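Local coordinates for protein metallopeptidase containing co-catalytic metalloactive site (Shewanella denitrificans OS217, PDB 3B2Y) that probably acts as a metallocarboxypeptidase of the M14 family, a group of zinc-dependent hydrolases, and here holds a nickel ion at its metal site, at residues Q156-A161 against T228-F233; L200-K205 against N260-G265; P95-R100 against Q266-C271; G47-F52 against T144-K149. All coordinates share one frame; numbering follows the deposited sequence.

Interaction 1. Residues Q156-A161 against T228-F233; sequences QLLCAA and TSFEAF
F230 and F233 project from the start of helix 230-236 and meet L158 and C159 of helix 155-161. S229 is the N-cap of helix 230-236. S229 OG accepts from A232 N at 3.1 Å, with an N-H...O angle of 162°. S229 OG also bonds to D227, just before the helix. F230 comes next. Its CG lies anti to the backbone N (chi1 179°), and this carries the ring out toward helix 155-161. L158 CD1 meets the ring at its edge, near the ring plane, 4.0 Å from F230 CE1. The two side chains cross at about a right angle. The same phenylalanine also touches F75, L106 and L151. F75 directly precedes the nickel ligand H76, and the F230 side chain is about 10 Å from the metal. One helical turn on, F233 reaches C159. C159 SG is 4.2 Å from F233 CE2. It sits 5.2 Å from the ring centroid, in an oblique sulfur-aromatic contact. Between 156-161 and 228-233 the touching atoms are a leucine methyl, a cysteine sulfur and ring carbons. With no approach closer than these, the contact rests on dispersion and on excluding water, not on directional bonds.

Interaction 2. Residues L200-K205 against N260-G265; sequences LGQYFK and NSAAMG
L200, in the last turn of helix 191-201, and Y203, in the residues that follow, pack on A263 and A262 of helix 253-271. This joins the C-terminal end of helix 191-201 and the chain after it to helix 253-271, in the alpha/beta fold of M14 peptidases, in which helices flank a mixed sheet. The apolar contacts come first. A262 CB lies 3.5 Å from Y203 CE2 and approaches the ring obliquely. It is also close to the phenol oxygen. Y203 has its CG anti to the carbonyl carbon (chi1 -71°), which swings the ring toward helix 253-271. The second apolar pair is deeper, with L200 CD2 4.3 Å from A263 CB. L200 also touches S245 and T247, the neighbours in sequence of E246, which is predicted to be the proton donor/acceptor. Polar bonds lie around this apolar seam. N260 ND2 bonds to R256 O and to T247 OG1, tying the helix to strand 242-248. The oxygen of Y203 in the main chain takes a bond from R255 NE. After L200 the chain turns, and L200 O accepts from two amides, Y203 N at 3.0 Å and F204 N at 3.3 Å.

Interaction 3. Residues P95-R100 against Q266-C271; sequences PALFER and QFIAHC
L97 and R100 belong to the loop between helix 81-92 and strand 102-106, and together they hold I268, on the last turns of helix 253-271. L97 and I268 point at each other and meet tip to tip. L97 CD2 is 3.6 Å from I268 CD1. The other leucine branch, L97 CD1, is 3.9 Å from I268 CG2. Both branches of the leucine are thus engaged, each by a different methyl of the isoleucine. L97 has CG anti to the backbone N (chi1 168°), which directs it across to the helix. The loop is wound in short turns. F98, E99 and R100 each donate a backbone N-H to the oxygen three residues back.

In the fold, this contact lies at the edge of the mixed sheet. L97 and I268 both rest on L103 of strand 102-106, the outermost strand on that side. The site is away from the metal centre.

R100 completes the contact. Its chain, extended from CG to NE, passes the isoleucine at a slant. R100 NH2 stands 3.9 Å from I268 CG2, a van der Waals approach. One face of the guanidinium is met by L97 CD1, 3.5 Å above the plane and offset toward the rim. The polar partner of the group is A272 O, just beyond the helix, which bonds to R100 NE.

Interaction 4. Residues G47-F52 against T144-K149; sequences GSVDSF and TSLEGK
V49 meets L146 and E147 where a beta hairpin comes up against the start of helix 146-152. The hairpin joins strands 42-49 and 52-58 by a type I' turn from V49 to F52. In the first shell, V49 CG2 lies 4.2 Å from L146 CD2, and the two side chains cross obliquely. V49 CG1, the other branch, is 4.3 Å from the carboxylate oxygen E147 OE2. L146 has CG anti to the backbone N (chi1 -178°), which brings CD2 to the valine. V49 and L146 both also touch F123 of a nearby loop.

The next shell positions V49. D50 and S51 take positive phi angles at the turn corners. V49 and F52 close the turn with two backbone bonds, F52 N to V49 O at 2.9 Å and V49 N to F52 O at 3.1 Å. D50 forms a salt bridge to R122, which ties the turn to the segment carrying N121 and F123.

On the helix side, S145 is the N-cap. E147 is buried, and both its carboxylate oxygens are hydrogen-bonded; OE1 takes a bond from N121 ND2. These bonds, and the nearby helix start, would probably favour the charged form of the carboxylate. S145 OG accepts from G148 N at 3.0 Å, at 173°, and donates to E147 OE1 at 2.8 Å, nearly along the oxygen's C-O axis.

Interactions 1 and 4 are buried; interactions 2 and 3 are partly buried. Interactions 2 and 3 use successive parts of helix 253-271, one against the end of helix 191-201 and the residues after it, the other against the loop before strand 102-106. Interactions 1 and 4 use the consecutive helices 155-161 and 146-152. Interactions 1 and 2 lie on opposite sides of the chain's centre, their centres 23 Å apart. The chemistry differs from contact to contact. Interaction 1, nearest the nickel, sets a leucine methyl and a cysteine sulfur against two phenylalanine rings. Interaction 2 pairs alanines with larger side chains. Interaction 3 adds an arginine to an aliphatic pair. Interaction 4 sets a valine beside a buried carboxylate.

Interaction 1. Residues Q156-A161 against T228-F233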
loop_
_atom_site.group_PDB
_atom_site.type_symbol
_atom_site.label_atom_id
_atom_site.label_comp_id
_atom_site.label_asym_id
_atom_site.label_seq_id
_atom_site.Cartn_x
_atom_site.Cartn_y
_atom_site.Cartn_z
ATOM N N GLN A 156 14.165 5.588 10.149
ATOM C CA GLN A 156 13.782 5.561 11.558
ATOM C C GLN A 156 12.350 6.030 11.733
ATOM O O GLN A 156 11.633 5.509 12.541
ATOM C CB GLN A 156 14.706 6.455 12.343
ATOM C CG GLN A 156 14.747 6.137 13.829
ATOM C CD GLN A 156 16.182 6.069 14.331
ATOM O OE1 GLN A 156 16.887 7.091 14.400
ATOM N NE2 GLN A 156 16.636 4.854 14.651
ATOM N N LEU A 157 11.980 7.055 10.983
ATOM C CA LEU A 157 10.630 7.626 11.019
ATOM C C LEU A 157 9.644 6.543 10.528
ATOM O O LEU A 157 8.596 6.319 11.141
ATOM C CB LEU A 157 10.587 8.866 10.172
ATOM C CG LEU A 157 9.238 9.538 10.018
ATOM C CD1 LEU A 157 8.836 10.138 11.344
ATOM C CD2 LEU A 157 9.291 10.518 8.897
ATOM N N LEU A 158 9.998 5.807 9.476
ATOM C CA LEU A 158 9.097 4.813 8.918
ATOM C C LEU A 158 8.948 3.578 9.833
ATOM O O LEU A 158 7.877 2.984 9.904
ATOM C CB LEU A 158 9.564 4.376 7.536
ATOM C CG LEU A 158 9.354 5.545 6.563
ATOM C CD1 LEU A 158 10.098 5.224 5.249
ATOM C CD2 LEU A 158 7.869 5.887 6.331
ATOM N N CYS A 159 10.036 3.178 10.466
ATOM C CA CYS A 159 10.022 2.094 11.450
ATOM C C CYS A 159 9.137 2.476 12.652
ATOM O O CYS A 159 8.281 1.688 13.063
ATOM C CB CYS A 159 11.442 1.716 11.832
ATOM S SG CYS A 159 12.258 0.890 10.403
ATOM N N ALA A 160 9.312 3.675 13.182
ATOM C CA ALA A 160 8.393 4.213 14.244
ATOM C C ALA A 160 6.910 4.136 13.820
ATOM O O ALA A 160 6.020 3.706 14.615
ATOM C CB ALA A 160 8.764 5.679 14.625
ATOM N N ALA A 161 6.661 4.508 12.561
ATOM C CA ALA A 161 5.287 4.584 12.012
ATOM C C ALA A 161 4.601 3.240 11.855
ATOM O O ALA A 161 3.366 3.178 11.832
ATOM C CB ALA A 161 5.287 5.432 10.671
ATOM N N THR A 228 13.396 -8.529 -0.581
ATOM C CA THR A 228 13.984 -7.198 -0.302
ATOM C C THR A 228 12.983 -6.034 -0.430
ATOM O O THR A 228 13.368 -4.887 -0.674
ATOM C CB THR A 228 15.212 -6.870 -1.187
ATOM O OG1 THR A 228 14.810 -6.662 -2.556
ATOM C CG2 THR A 228 16.257 -7.940 -1.067
ATOM N N SER A 229 11.725 -6.343 -0.218
ATOM C CA SER A 229 10.636 -5.407 -0.337
ATOM C C SER A 229 10.622 -4.485 0.881
ATOM O O SER A 229 11.241 -4.762 1.935
ATOM C CB SER A 229 9.317 -6.168 -0.385
ATOM O OG SER A 229 9.093 -6.820 0.860
ATOM N N PHE A 230 9.894 -3.397 0.740
ATOM C CA PHE A 230 9.743 -2.408 1.794
ATOM C C PHE A 230 9.112 -3.053 3.042
ATOM O O PHE A 230 9.596 -2.911 4.134
ATOM C CB PHE A 230 8.793 -1.339 1.265
ATOM C CG PHE A 230 8.476 -0.223 2.226
ATOM C CD1 PHE A 230 9.445 0.630 2.628
ATOM C CD2 PHE A 230 7.153 0.033 2.604
ATOM C CE1 PHE A 230 9.148 1.724 3.504
ATOM C CE2 PHE A 230 6.818 1.128 3.425
ATOM C CZ PHE A 230 7.837 1.986 3.873
ATOM N N GLU A 231 8.059 -3.821 2.819
ATOM C CA GLU A 231 7.332 -4.490 3.912
ATOM C C GLU A 231 8.217 -5.513 4.641
ATOM O O GLU A 231 8.161 -5.611 5.858
ATOM C CB GLU A 231 5.983 -5.047 3.394
ATOM C CG GLU A 231 6.070 -6.041 2.221
ATOM C CD GLU A 231 6.086 -5.415 0.812
ATOM O OE1 GLU A 231 6.437 -4.228 0.624
ATOM O OE2 GLU A 231 5.759 -6.164 -0.132
ATOM N N ALA A 232 9.001 -6.310 3.946
ATOM C CA ALA A 232 9.872 -7.276 4.653
ATOM C C ALA A 232 10.929 -6.548 5.465
ATOM O O ALA A 232 11.292 -6.983 6.572
ATOM C CB ALA A 232 10.526 -8.280 3.685
ATOM N N PHE A 233 11.476 -5.496 4.884
ATOM C CA PHE A 233 12.389 -4.555 5.571
ATOM C C PHE A 233 11.795 -4.041 6.902
ATOM O O PHE A 233 12.433 -4.087 7.954
ATOM C CB PHE A 233 12.723 -3.337 4.672
ATOM C CG PHE A 233 13.490 -2.283 5.381
ATOM C CD1 PHE A 233 14.841 -2.487 5.666
ATOM C CD2 PHE A 233 12.879 -1.082 5.832
ATOM C CE1 PHE A 233 15.571 -1.513 6.382
ATOM C CE2 PHE A 233 13.606 -0.112 6.553
ATOM C CZ PHE A 233 14.969 -0.314 6.791
#

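Interaction 2. Residues L200-K205 against N260-G265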
loop_
_atom_site.group_PDB
_atom_site.type_symbol
_atom_site.label_atom_id
_atom_site.label_comp_id
_atom_site.label_asym_id
_atom_site.label_seq_id
_atom_site.Cartn_x
_atom_site.Cartn_y
_atom_site.Cartn_z
ATOM N N LEU A 200 -10.631 -9.198 1.362
ATOM C CA LEU A 200 -10.350 -9.236 -0.055
ATOM C C LEU A 200 -11.284 -10.225 -0.736
ATOM O O LEU A 200 -11.822 -9.928 -1.794
ATOM C CB LEU A 200 -8.880 -9.637 -0.255
ATOM C CG LEU A 200 -7.912 -8.547 0.155
ATOM C CD1 LEU A 200 -6.472 -9.062 0.203
ATOM C CD2 LEU A 200 -8.086 -7.474 -0.849
ATOM N N GLY A 201 -11.505 -11.360 -0.085
ATOM C CA GLY A 201 -12.431 -12.406 -0.568
ATOM C C GLY A 201 -13.915 -12.027 -0.725
ATOM O O GLY A 201 -14.653 -12.696 -1.434
ATOM N N GLN A 202 -14.368 -10.964 -0.084
ATOM C CA GLN A 202 -15.726 -10.427 -0.270
ATOM C C GLN A 202 -15.894 -9.840 -1.691
ATOM O O GLN A 202 -17.001 -9.782 -2.225
ATOM C CB GLN A 202 -16.051 -9.306 0.750
ATOM C CG GLN A 202 -15.831 -9.581 2.250
ATOM C CD GLN A 202 -15.647 -8.280 3.096
ATOM O OE1 GLN A 202 -14.902 -7.323 2.724
ATOM N NE2 GLN A 202 -16.305 -8.263 4.263
ATOM N N TYR A 203 -14.782 -9.423 -2.301
ATOM C CA TYR A 203 -14.786 -8.759 -3.595
ATOM C C TYR A 203 -14.388 -9.657 -4.782
ATOM O O TYR A 203 -14.940 -9.522 -5.871
ATOM C CB TYR A 203 -13.888 -7.517 -3.544
ATOM C CG TYR A 203 -14.493 -6.422 -2.719
ATOM C CD1 TYR A 203 -15.393 -5.508 -3.274
ATOM C CD2 TYR A 203 -14.210 -6.324 -1.361
ATOM C CE1 TYR A 203 -15.975 -4.497 -2.467
ATOM C CE2 TYR A 203 -14.773 -5.331 -0.567
ATOM C CZ TYR A 203 -15.650 -4.424 -1.117
ATOM O OH TYR A 203 -16.207 -3.447 -0.305
ATOM N N PHE A 204 -13.406 -10.536 -4.574
ATOM C CA PHE A 204 -12.850 -11.377 -5.646
ATOM C C PHE A 204 -12.652 -12.794 -5.161
ATOM O O PHE A 204 -12.607 -13.040 -3.962
ATOM C CB PHE A 204 -11.501 -10.830 -6.158
ATOM C CG PHE A 204 -11.533 -9.374 -6.508
ATOM C CD1 PHE A 204 -12.212 -8.944 -7.648
ATOM C CD2 PHE A 204 -10.924 -8.446 -5.693
ATOM C CE1 PHE A 204 -12.255 -7.584 -7.978
ATOM C CE2 PHE A 204 -10.951 -7.078 -6.016
ATOM C CZ PHE A 204 -11.660 -6.662 -7.158
ATOM N N LYS A 205 -12.553 -13.725 -6.103
ATOM C CA LYS A 205 -12.191 -15.106 -5.799
ATOM C C LYS A 205 -10.735 -15.115 -5.376
ATOM O O LYS A 205 -9.907 -14.355 -5.937
ATOM C CB LYS A 205 -12.431 -16.030 -7.007
ATOM C CG LYS A 205 -13.877 -16.520 -7.095
ATOM N N ASN A 260 -9.458 -2.530 -1.980
ATOM C CA ASN A 260 -8.303 -1.875 -1.297
ATOM C C ASN A 260 -8.725 -1.088 -0.051
ATOM O O ASN A 260 -8.160 -1.276 1.040
ATOM C CB ASN A 260 -7.570 -0.968 -2.269
ATOM C CG ASN A 260 -6.538 -1.732 -3.102
ATOM O OD1 ASN A 260 -5.423 -1.974 -2.649
ATOM N ND2 ASN A 260 -6.906 -2.113 -4.305
ATOM N N SER A 261 -9.757 -0.288 -0.204
ATOM C CA SER A 261 -10.315 0.483 0.902
ATOM C C SER A 261 -10.814 -0.441 2.025
ATOM O O SER A 261 -10.625 -0.141 3.195
ATOM C CB SER A 261 -11.434 1.407 0.368
ATOM O OG SER A 261 -11.924 2.263 1.394
ATOM N N ALA A 262 -11.429 -1.577 1.637
ATOM C CA ALA A 262 -11.927 -2.607 2.573
ATOM C C ALA A 262 -10.809 -3.323 3.312
ATOM O O ALA A 262 -10.987 -3.537 4.519
ATOM C CB ALA A 262 -12.805 -3.636 1.839
ATOM N N ALA A 263 -9.720 -3.708 2.607
ATOM C CA ALA A 263 -8.458 -4.239 3.243
ATOM C C ALA A 263 -7.916 -3.296 4.282
ATOM O O ALA A 263 -7.561 -3.727 5.395
ATOM C CB ALA A 263 -7.375 -4.562 2.238
HETATM N N MSE A 264 -7.897 -2.013 3.945
HETATM C CA MSE A 264 -7.403 -0.992 4.838
HETATM C C MSE A 264 -8.288 -0.865 6.080
HETATM O O MSE A 264 -7.797 -0.680 7.185
HETATM C CB MSE A 264 -7.293 0.345 4.091
HETATM C CG MSE A 264 -6.197 0.409 3.124
HETATM SE SE MSE A 264 -6.275 2.067 2.080
HETATM C CE MSE A 264 -5.245 1.512 0.501
ATOM N N GLY A 265 -9.602 -0.970 5.896
ATOM C CA GLY A 265 -10.538 -0.894 6.990
ATOM C C GLY A 265 -10.395 -2.075 7.914
ATOM O O GLY A 265 -10.463 -1.922 9.124
#

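Interaction 3. Residues P95-R100 against Q266-C271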
loop_
_atom_site.group_PDB
_atom_site.type_symbol
_atom_site.label_atom_id
_atom_site.label_comp_id
_atom_site.label_asym_id
_atom_site.label_seq_id
_atom_site.Cartn_x
_atom_site.Cartn_y
_atom_site.Cartn_z
ATOM N N PRO A 95 -11.894 12.494 11.841
ATOM C CA PRO A 95 -10.774 12.670 12.751
ATOM C C PRO A 95 -10.769 11.831 14.030
ATOM O O PRO A 95 -9.687 11.571 14.553
ATOM C CB PRO A 95 -10.847 14.151 13.093
ATOM C CG PRO A 95 -11.489 14.773 11.925
ATOM C CD PRO A 95 -12.527 13.785 11.517
ATOM N N ALA A 96 -11.931 11.420 14.548
ATOM C CA ALA A 96 -11.984 10.538 15.729
ATOM C C ALA A 96 -11.135 9.256 15.629
ATOM O O ALA A 96 -10.747 8.717 16.671
ATOM C CB ALA A 96 -13.431 10.144 16.069
ATOM N N LEU A 97 -10.934 8.749 14.418
ATOM C CA LEU A 97 -10.093 7.548 14.217
ATOM C C LEU A 97 -8.738 7.813 14.889
ATOM O O LEU A 97 -8.242 7.008 15.654
ATOM C CB LEU A 97 -9.936 7.215 12.753
ATOM C CG LEU A 97 -8.835 6.160 12.514
ATOM C CD1 LEU A 97 -9.140 4.847 13.303
ATOM C CD2 LEU A 97 -8.579 5.937 11.048
ATOM N N PHE A 98 -8.213 9.016 14.707
ATOM C CA PHE A 98 -6.865 9.298 15.204
ATOM C C PHE A 98 -6.735 9.371 16.706
ATOM O O PHE A 98 -5.620 9.349 17.226
ATOM C CB PHE A 98 -6.305 10.517 14.485
ATOM C CG PHE A 98 -6.450 10.420 13.010
ATOM C CD1 PHE A 98 -5.915 9.354 12.330
ATOM C CD2 PHE A 98 -7.182 11.330 12.301
ATOM C CE1 PHE A 98 -6.078 9.224 10.955
ATOM C CE2 PHE A 98 -7.333 11.195 10.936
ATOM C CZ PHE A 98 -6.797 10.128 10.274
ATOM N N GLU A 99 -7.861 9.376 17.435
ATOM C CA GLU A 99 -7.813 9.267 18.900
ATOM C C GLU A 99 -7.465 7.882 19.392
ATOM O O GLU A 99 -7.128 7.727 20.557
ATOM C CB GLU A 99 -9.152 9.664 19.531
ATOM C CG GLU A 99 -9.523 11.100 19.185
ATOM C CD GLU A 99 -10.842 11.549 19.811
ATOM O OE1 GLU A 99 -11.294 10.924 20.795
ATOM O OE2 GLU A 99 -11.416 12.524 19.286
ATOM N N ARG A 100 -7.576 6.862 18.539
ATOM C CA ARG A 100 -7.244 5.521 18.988
ATOM C C ARG A 100 -6.062 4.896 18.293
ATOM O O ARG A 100 -5.619 3.836 18.709
ATOM C CB ARG A 100 -8.467 4.611 18.973
ATOM C CG ARG A 100 -8.855 3.996 17.700
ATOM C CD ARG A 100 -9.928 2.927 18.001
ATOM N NE ARG A 100 -10.227 2.210 16.773
ATOM C CZ ARG A 100 -10.976 2.697 15.787
ATOM N NH1 ARG A 100 -11.605 3.861 15.917
ATOM N NH2 ARG A 100 -11.158 1.985 14.692
ATOM N N GLN A 266 -10.182 -3.257 7.333
ATOM C CA GLN A 266 -9.956 -4.490 8.135
ATOM C C GLN A 266 -8.621 -4.438 8.888
ATOM O O GLN A 266 -8.492 -4.957 10.040
ATOM C CB GLN A 266 -10.029 -5.711 7.211
ATOM C CG GLN A 266 -9.764 -7.067 7.904
ATOM C CD GLN A 266 -10.609 -7.280 9.089
ATOM O OE1 GLN A 266 -11.776 -6.922 9.081
ATOM N NE2 GLN A 266 -10.041 -7.865 10.141
ATOM N N PHE A 267 -7.606 -3.840 8.267
ATOM C CA PHE A 267 -6.262 -3.766 8.899
ATOM C C PHE A 267 -6.388 -2.948 10.200
ATOM O O PHE A 267 -5.926 -3.335 11.270
ATOM C CB PHE A 267 -5.303 -3.130 7.872
ATOM C CG PHE A 267 -3.977 -2.691 8.418
ATOM C CD1 PHE A 267 -3.012 -3.613 8.811
ATOM C CD2 PHE A 267 -3.653 -1.363 8.500
ATOM C CE1 PHE A 267 -1.746 -3.172 9.284
ATOM C CE2 PHE A 267 -2.411 -0.955 8.965
ATOM C CZ PHE A 267 -1.487 -1.863 9.382
ATOM N N ILE A 268 -7.059 -1.824 10.077
ATOM C CA ILE A 268 -7.354 -0.919 11.193
ATOM C C ILE A 268 -8.270 -1.554 12.228
ATOM O O ILE A 268 -7.995 -1.448 13.403
ATOM C CB ILE A 268 -7.960 0.406 10.710
ATOM C CG1 ILE A 268 -6.914 1.277 9.993
ATOM C CG2 ILE A 268 -8.549 1.222 11.910
ATOM C CD1 ILE A 268 -7.304 2.745 10.040
ATOM N N ALA A 269 -9.317 -2.264 11.795
ATOM C CA ALA A 269 -10.156 -3.002 12.730
ATOM C C ALA A 269 -9.389 -4.045 13.582
ATOM O O ALA A 269 -9.730 -4.277 14.751
ATOM C CB ALA A 269 -11.319 -3.687 12.012
ATOM N N HIS A 270 -8.393 -4.698 12.992
ATOM C CA HIS A 270 -7.642 -5.759 13.687
ATOM C C HIS A 270 -6.620 -5.162 14.594
ATOM O O HIS A 270 -6.496 -5.567 15.736
ATOM C CB HIS A 270 -6.936 -6.703 12.705
ATOM C CG HIS A 270 -6.322 -7.874 13.391
ATOM N ND1 HIS A 270 -5.042 -7.864 13.890
ATOM C CD2 HIS A 270 -6.850 -9.060 13.733
ATOM C CE1 HIS A 270 -4.802 -9.007 14.498
ATOM N NE2 HIS A 270 -5.875 -9.761 14.395
ATOM N N CYS A 271 -5.950 -4.118 14.082
ATOM C CA CYS A 271 -4.760 -3.542 14.716
ATOM C C CYS A 271 -5.039 -2.368 15.629
ATOM O O CYS A 271 -4.225 -2.060 16.499
ATOM C CB CYS A 271 -3.758 -3.121 13.653
ATOM S SG CYS A 271 -3.071 -4.532 12.746
#

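Interaction 4. Residues G47-F52 against T144-K149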
loop_
_atom_site.group_PDB
_atom_site.type_symbol
_atom_site.label_atom_id
_atom_site.label_comp_id
_atom_site.label_asym_id
_atom_site.label_seq_id
_atom_site.Cartn_x
_atom_site.Cartn_y
_atom_site.Cartn_z
ATOM N N GLY A 47 10.651 13.393 -0.052
ATOM C CA GLY A 47 11.427 13.647 -1.239
ATOM C C GLY A 47 10.502 14.003 -2.372
ATOM O O GLY A 47 9.278 13.907 -2.262
ATOM N N SER A 48 11.110 14.284 -3.504
ATOM C CA SER A 48 10.365 14.680 -4.702
ATOM C C SER A 48 11.124 14.314 -5.951
ATOM O O SER A 48 12.355 14.353 -5.950
ATOM C CB SER A 48 9.993 16.173 -4.631
ATOM O OG SER A 48 10.940 17.094 -5.037
ATOM N N VAL A 49 10.406 13.929 -7.007
ATOM C CA VAL A 49 10.999 13.633 -8.279
ATOM C C VAL A 49 10.060 14.149 -9.369
ATOM O O VAL A 49 8.840 14.009 -9.242
ATOM C CB VAL A 49 11.247 12.105 -8.410
ATOM C CG1 VAL A 49 10.016 11.361 -8.257
ATOM C CG2 VAL A 49 11.986 11.792 -9.764
ATOM N N ASP A 50 10.627 14.794 -10.387
ATOM C CA ASP A 50 9.868 15.312 -11.521
ATOM C C ASP A 50 8.762 16.230 -11.029
ATOM O O ASP A 50 7.669 16.240 -11.576
ATOM C CB ASP A 50 9.323 14.173 -12.384
ATOM C CG ASP A 50 10.376 13.534 -13.252
ATOM O OD1 ASP A 50 11.514 14.081 -13.356
ATOM O OD2 ASP A 50 10.057 12.506 -13.893
ATOM N N SER A 51 9.078 17.004 -9.986
ATOM C CA SER A 51 8.172 17.984 -9.355
ATOM C C SER A 51 7.061 17.407 -8.477
ATOM O O SER A 51 6.239 18.155 -7.950
ATOM C CB SER A 51 7.580 18.929 -10.414
ATOM O OG SER A 51 8.493 19.997 -10.749
ATOM N N PHE A 52 7.002 16.082 -8.327
ATOM C CA PHE A 52 6.002 15.413 -7.509
ATOM C C PHE A 52 6.544 14.990 -6.154
ATOM O O PHE A 52 7.513 14.259 -6.080
ATOM C CB PHE A 52 5.502 14.152 -8.188
ATOM C CG PHE A 52 5.013 14.337 -9.581
ATOM C CD1 PHE A 52 3.908 15.110 -9.832
ATOM C CD2 PHE A 52 5.662 13.713 -10.643
ATOM C CE1 PHE A 52 3.438 15.299 -11.131
ATOM C CE2 PHE A 52 5.196 13.892 -11.934
ATOM C CZ PHE A 52 4.094 14.706 -12.174
ATOM N N THR A 144 18.332 -0.388 -4.608
ATOM C CA THR A 144 17.162 0.425 -4.428
ATOM C C THR A 144 17.020 1.399 -5.592
ATOM O O THR A 144 17.980 1.693 -6.290
ATOM C CB THR A 144 17.269 1.262 -3.147
ATOM O OG1 THR A 144 18.510 1.975 -3.159
ATOM C CG2 THR A 144 17.172 0.392 -1.883
ATOM N N SER A 145 15.788 1.830 -5.807
ATOM C CA SER A 145 15.462 2.915 -6.692
ATOM C C SER A 145 15.777 4.252 -6.033
ATOM O O SER A 145 15.992 4.319 -4.836
ATOM C CB SER A 145 13.977 2.893 -7.046
ATOM O OG SER A 145 13.122 3.337 -5.959
ATOM N N LEU A 146 15.692 5.314 -6.805
ATOM C CA LEU A 146 15.789 6.636 -6.259
ATOM C C LEU A 146 14.776 6.845 -5.094
ATOM O O LEU A 146 15.145 7.323 -3.994
ATOM C CB LEU A 146 15.529 7.634 -7.412
ATOM C CG LEU A 146 15.635 9.080 -7.085
ATOM C CD1 LEU A 146 17.007 9.276 -6.448
ATOM C CD2 LEU A 146 15.435 9.852 -8.438
ATOM N N GLU A 147 13.511 6.471 -5.321
ATOM C CA GLU A 147 12.458 6.568 -4.295
ATOM C C GLU A 147 12.799 5.743 -3.054
ATOM O O GLU A 147 12.637 6.239 -1.948
ATOM C CB GLU A 147 11.077 6.179 -4.825
ATOM C CG GLU A 147 10.606 6.982 -6.078
ATOM C CD GLU A 147 11.255 6.538 -7.396
ATOM O OE1 GLU A 147 11.954 5.507 -7.355
ATOM O OE2 GLU A 147 11.103 7.233 -8.459
ATOM N N GLY A 148 13.270 4.516 -3.240
ATOM C CA GLY A 148 13.755 3.703 -2.129
ATOM C C GLY A 148 14.842 4.359 -1.300
ATOM O O GLY A 148 14.869 4.273 -0.084
ATOM N N LYS A 149 15.816 4.950 -1.964
ATOM C CA LYS A 149 16.839 5.658 -1.253
ATOM C C LYS A 149 16.268 6.807 -0.406
ATOM O O LYS A 149 16.761 7.067 0.709
ATOM C CB LYS A 149 17.885 6.183 -2.223
ATOM C CG LYS A 149 18.668 5.060 -2.856
ATOM C CD LYS A 149 19.613 5.603 -3.960
ATOM C CE LYS A 149 20.539 4.449 -4.454
ATOM N NZ LYS A 149 19.818 3.594 -5.355
#